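Local coordinates for gram-negative insecticidal protein (PDB 6FBM), which is an insecticidal protein that pairs a MACPF module with a beta-tripod region and probably acts by forming pores in target-cell membranes, at residues 472-478 with 507-513. Residues are numbered along the deposited sequence; the frame is centred on the assembly and turned at random.
Sequences PGAAGAV and CVKTSAI
With OG1 turned anti to its own carbonyl carbon (chi1 -60°), Thr510 reaches the carbonyl of Gly476, and the same choice at Cys507 (chi1 -56°) lays SG against Pro472 and Gly473. Gly476 O is gripped three times: Thr510 N donates in the carbonyl plane at 2.8 Å from it, the Thr510 hydroxyl donates from well above that plane, and a water that also accepts from Ser511 N gives the third bond. Two residues on, Val478 N donates to Val508 O over 2.9 Å, in a bond lying nearly along the C=O axis. Together with the Thr510 amide bond it makes a single, isolated backbone bridge centred on Ala477 and Lys509, whose CA atoms are 4.0 Å apart, and Ala477 CA adds a CH···O contact to Val508 O. A second water joins Val478 O to Val508 N and so extends the pairing. The chain gains this position through a type II turn from Ala474 to Ala477, in which Gly476 has a positive phi of 85°. Beside the bridge, Ala477 CB presses on Cys507 CB at 3.4 Å, while Pro472 CB packs 3.7 Å from Cys507 SG. Farther along, Val478 CG2 meets Ile513 CD1 at 3.6 Å, the two side chains crossing at about a right angle. The contact thus fastens the turn after strand 468-473 to the end of strand 506-508, which pairs with 445-447 through Cys507 and Ala446; Val508 and Ile513 continue the apolar packing onto Leu318 and Phe374, in strands 318-321 and 373-376 of the neighbouring mixed sheet.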
ATOM      1  N   PRO A 472      54.174  -3.211 -57.034  1.00 17.59           N
ATOM      2  CA  PRO A 472      53.026  -2.339 -57.187  1.00 17.24           C
ATOM      3  C   PRO A 472      53.197  -1.006 -56.421  1.00 18.28           C
ATOM      4  O   PRO A 472      54.039  -0.877 -55.507  1.00 17.96           O
ATOM      5  CB  PRO A 472      51.900  -3.183 -56.620  1.00 16.79           C
ATOM      6  CG  PRO A 472      52.558  -3.920 -55.501  1.00 16.90           C
ATOM      7  CD  PRO A 472      53.938  -4.232 -55.997  1.00 17.54           C
ATOM      8  N   GLY A 473      52.421  -0.016 -56.829  1.00 18.84           N
ATOM      9  CA  GLY A 473      52.437   1.301 -56.198  1.00 19.91           C
ATOM     10  C   GLY A 473      51.149   2.067 -56.497  1.00 20.53           C
ATOM     11  O   GLY A 473      50.418   1.792 -57.464  1.00 19.54           O
ATOM     12  N   ALA A 474      50.876   3.033 -55.641  1.00 21.30           N
ATOM     13  CA  ALA A 474      49.722   3.878 -55.804  1.00 22.05           C
ATOM     14  C   ALA A 474      49.977   5.228 -55.168  1.00 23.54           C
ATOM     15  O   ALA A 474      50.860   5.360 -54.311  1.00 24.38           O
ATOM     16  CB  ALA A 474      48.509   3.209 -55.190  1.00 22.64           C
ATOM     17  N   ALA A 475      49.210   6.232 -55.599  1.00 23.82           N
ATOM     18  CA  ALA A 475      49.249   7.549 -54.967  1.00 23.31           C
ATOM     19  C   ALA A 475      48.797   7.367 -53.530  1.00 21.42           C
ATOM     20  O   ALA A 475      47.721   6.836 -53.290  1.00 20.95           O
ATOM     21  CB  ALA A 475      48.335   8.526 -55.699  1.00 24.39           C
ATOM     22  N   GLY A 476      49.646   7.755 -52.594  1.00 21.62           N
ATOM     23  CA  GLY A 476      49.340   7.665 -51.168  1.00 22.82           C
ATOM     24  C   GLY A 476      49.606   6.330 -50.457  1.00 23.36           C
ATOM     25  O   GLY A 476      49.542   6.277 -49.201  1.00 26.44           O
ATOM     26  N   ALA A 477      49.917   5.268 -51.213  1.00 21.52           N
ATOM     27  CA  ALA A 477      50.269   3.980 -50.618  1.00 20.89           C
ATOM     28  C   ALA A 477      51.741   3.916 -50.235  1.00 20.94           C
ATOM     29  O   ALA A 477      52.581   4.553 -50.857  1.00 23.09           O
ATOM     30  CB  ALA A 477      49.935   2.839 -51.562  1.00 20.96           C
ATOM     31  N   VAL A 478      52.027   3.099 -49.228  1.00 20.01           N
ATOM     32  CA  VAL A 478      53.366   2.860 -48.746  1.00 20.24           C
ATOM     33  C   VAL A 478      54.127   2.311 -49.937  1.00 19.98           C
ATOM     34  O   VAL A 478      53.562   1.516 -50.695  1.00 21.76           O
ATOM     35  CB  VAL A 478      53.357   1.806 -47.599  1.00 22.33           C
ATOM     36  CG1 VAL A 478      54.769   1.417 -47.144  1.00 24.10           C
ATOM     37  CG2 VAL A 478      52.551   2.315 -46.407  1.00 22.50           C
ATOM     38  N   CYS A 507      47.528  -1.831 -52.999  1.00 18.56           N
ATOM     39  CA  CYS A 507      48.573  -1.292 -52.133  1.00 18.75           C
ATOM     40  C   CYS A 507      47.932  -0.655 -50.913  1.00 17.85           C
ATOM     41  O   CYS A 507      46.835  -0.115 -50.995  1.00 17.59           O
ATOM     42  CB  CYS A 507      49.392  -0.246 -52.868  1.00 20.04           C
ATOM     43  SG  CYS A 507      50.114  -0.835 -54.385  1.00 22.75           S
ATOM     44  N   VAL A 508      48.653  -0.686 -49.798  1.00 17.19           N
ATOM     45  CA  VAL A 508      48.120  -0.254 -48.526  1.00 16.48           C
ATOM     46  C   VAL A 508      48.477   1.207 -48.292  1.00 17.73           C
ATOM     47  O   VAL A 508      49.646   1.584 -48.397  1.00 16.28           O
ATOM     48  CB  VAL A 508      48.572  -1.166 -47.360  1.00 16.24           C
ATOM     49  CG1 VAL A 508      50.097  -1.181 -47.129  1.00 15.34           C
ATOM     50  CG2 VAL A 508      47.807  -0.823 -46.090  1.00 16.28           C
ATOM     51  N   LYS A 509      47.440   2.009 -47.980  1.00 20.41           N
ATOM     52  CA  LYS A 509      47.550   3.453 -47.751  1.00 22.87           C
ATOM     53  C   LYS A 509      48.446   3.829 -46.568  1.00 23.57           C
ATOM     54  O   LYS A 509      48.403   3.177 -45.506  1.00 22.07           O
ATOM     55  CB  LYS A 509      46.175   4.062 -47.473  1.00 26.09           C
ATOM     56  CG  LYS A 509      45.199   4.081 -48.640  1.00 28.56           C
ATOM     57  CD  LYS A 509      43.822   4.516 -48.142  1.00 30.70           C
ATOM     58  CE  LYS A 509      42.957   5.164 -49.194  1.00 33.47           C
ATOM     59  NZ  LYS A 509      41.652   5.487 -48.556  1.00 35.27           N
ATOM     60  N   THR A 510      49.205   4.917 -46.745  1.00 23.68           N
ATOM     61  CA  THR A 510      50.010   5.496 -45.675  1.00 23.29           C
ATOM     62  C   THR A 510      49.118   5.967 -44.512  1.00 23.25           C
ATOM     63  O   THR A 510      49.502   5.837 -43.338  1.00 22.87           O
ATOM     64  CB  THR A 510      50.886   6.664 -46.200  1.00 23.03           C
ATOM     65  OG1 THR A 510      51.752   6.177 -47.223  1.00 22.97           O
ATOM     66  CG2 THR A 510      51.747   7.297 -45.076  1.00 22.18           C
ATOM     67  N   SER A 511      47.928   6.491 -44.842  1.00 23.30           N
ATOM     68  CA  SER A 511      47.005   6.973 -43.812  1.00 24.50           C
ATOM     69  C   SER A 511      46.472   5.891 -42.864  1.00 23.68           C
ATOM     70  O   SER A 511      46.035   6.224 -41.767  1.00 24.08           O
ATOM     71  CB  SER A 511      45.842   7.769 -44.430  1.00 24.89           C
ATOM     72  OG  SER A 511      45.172   7.037 -45.430  1.00 28.02           O
ATOM     73  N   ALA A 512      46.531   4.615 -43.271  1.00 24.11           N
ATOM     74  CA  ALA A 512      46.019   3.483 -42.467  1.00 22.86           C
ATOM     75  C   ALA A 512      47.081   2.825 -41.599  1.00 22.26           C
ATOM     76  O   ALA A 512      46.776   1.932 -40.786  1.00 23.15           O
ATOM     77  CB  ALA A 512      45.374   2.449 -43.381  1.00 21.74           C
ATOM     78  N   ILE A 513      48.320   3.299 -41.736  1.00 21.96           N
ATOM     79  CA  ILE A 513      49.491   2.585 -41.243  1.00 22.94           C
ATOM     80  C   ILE A 513      50.314   3.417 -40.263  1.00 23.19           C
ATOM     81  O   ILE A 513      50.461   4.632 -40.427  1.00 20.64           O
ATOM     82  CB  ILE A 513      50.314   2.174 -42.474  1.00 24.77           C
ATOM     83  CG1 ILE A 513      49.947   0.752 -42.831  1.00 26.00           C
ATOM     84  CG2 ILE A 513      51.835   2.321 -42.293  1.00 24.77           C
ATOM     85  CD1 ILE A 513      50.330   0.417 -44.258  1.00 27.81           C
TER
HETATM   86  O   HOH W   1      47.779   7.742 -47.485  1.00 27.85           O
HETATM   87  O   HOH W   2      51.683  -0.535 -50.555  1.00 17.90           O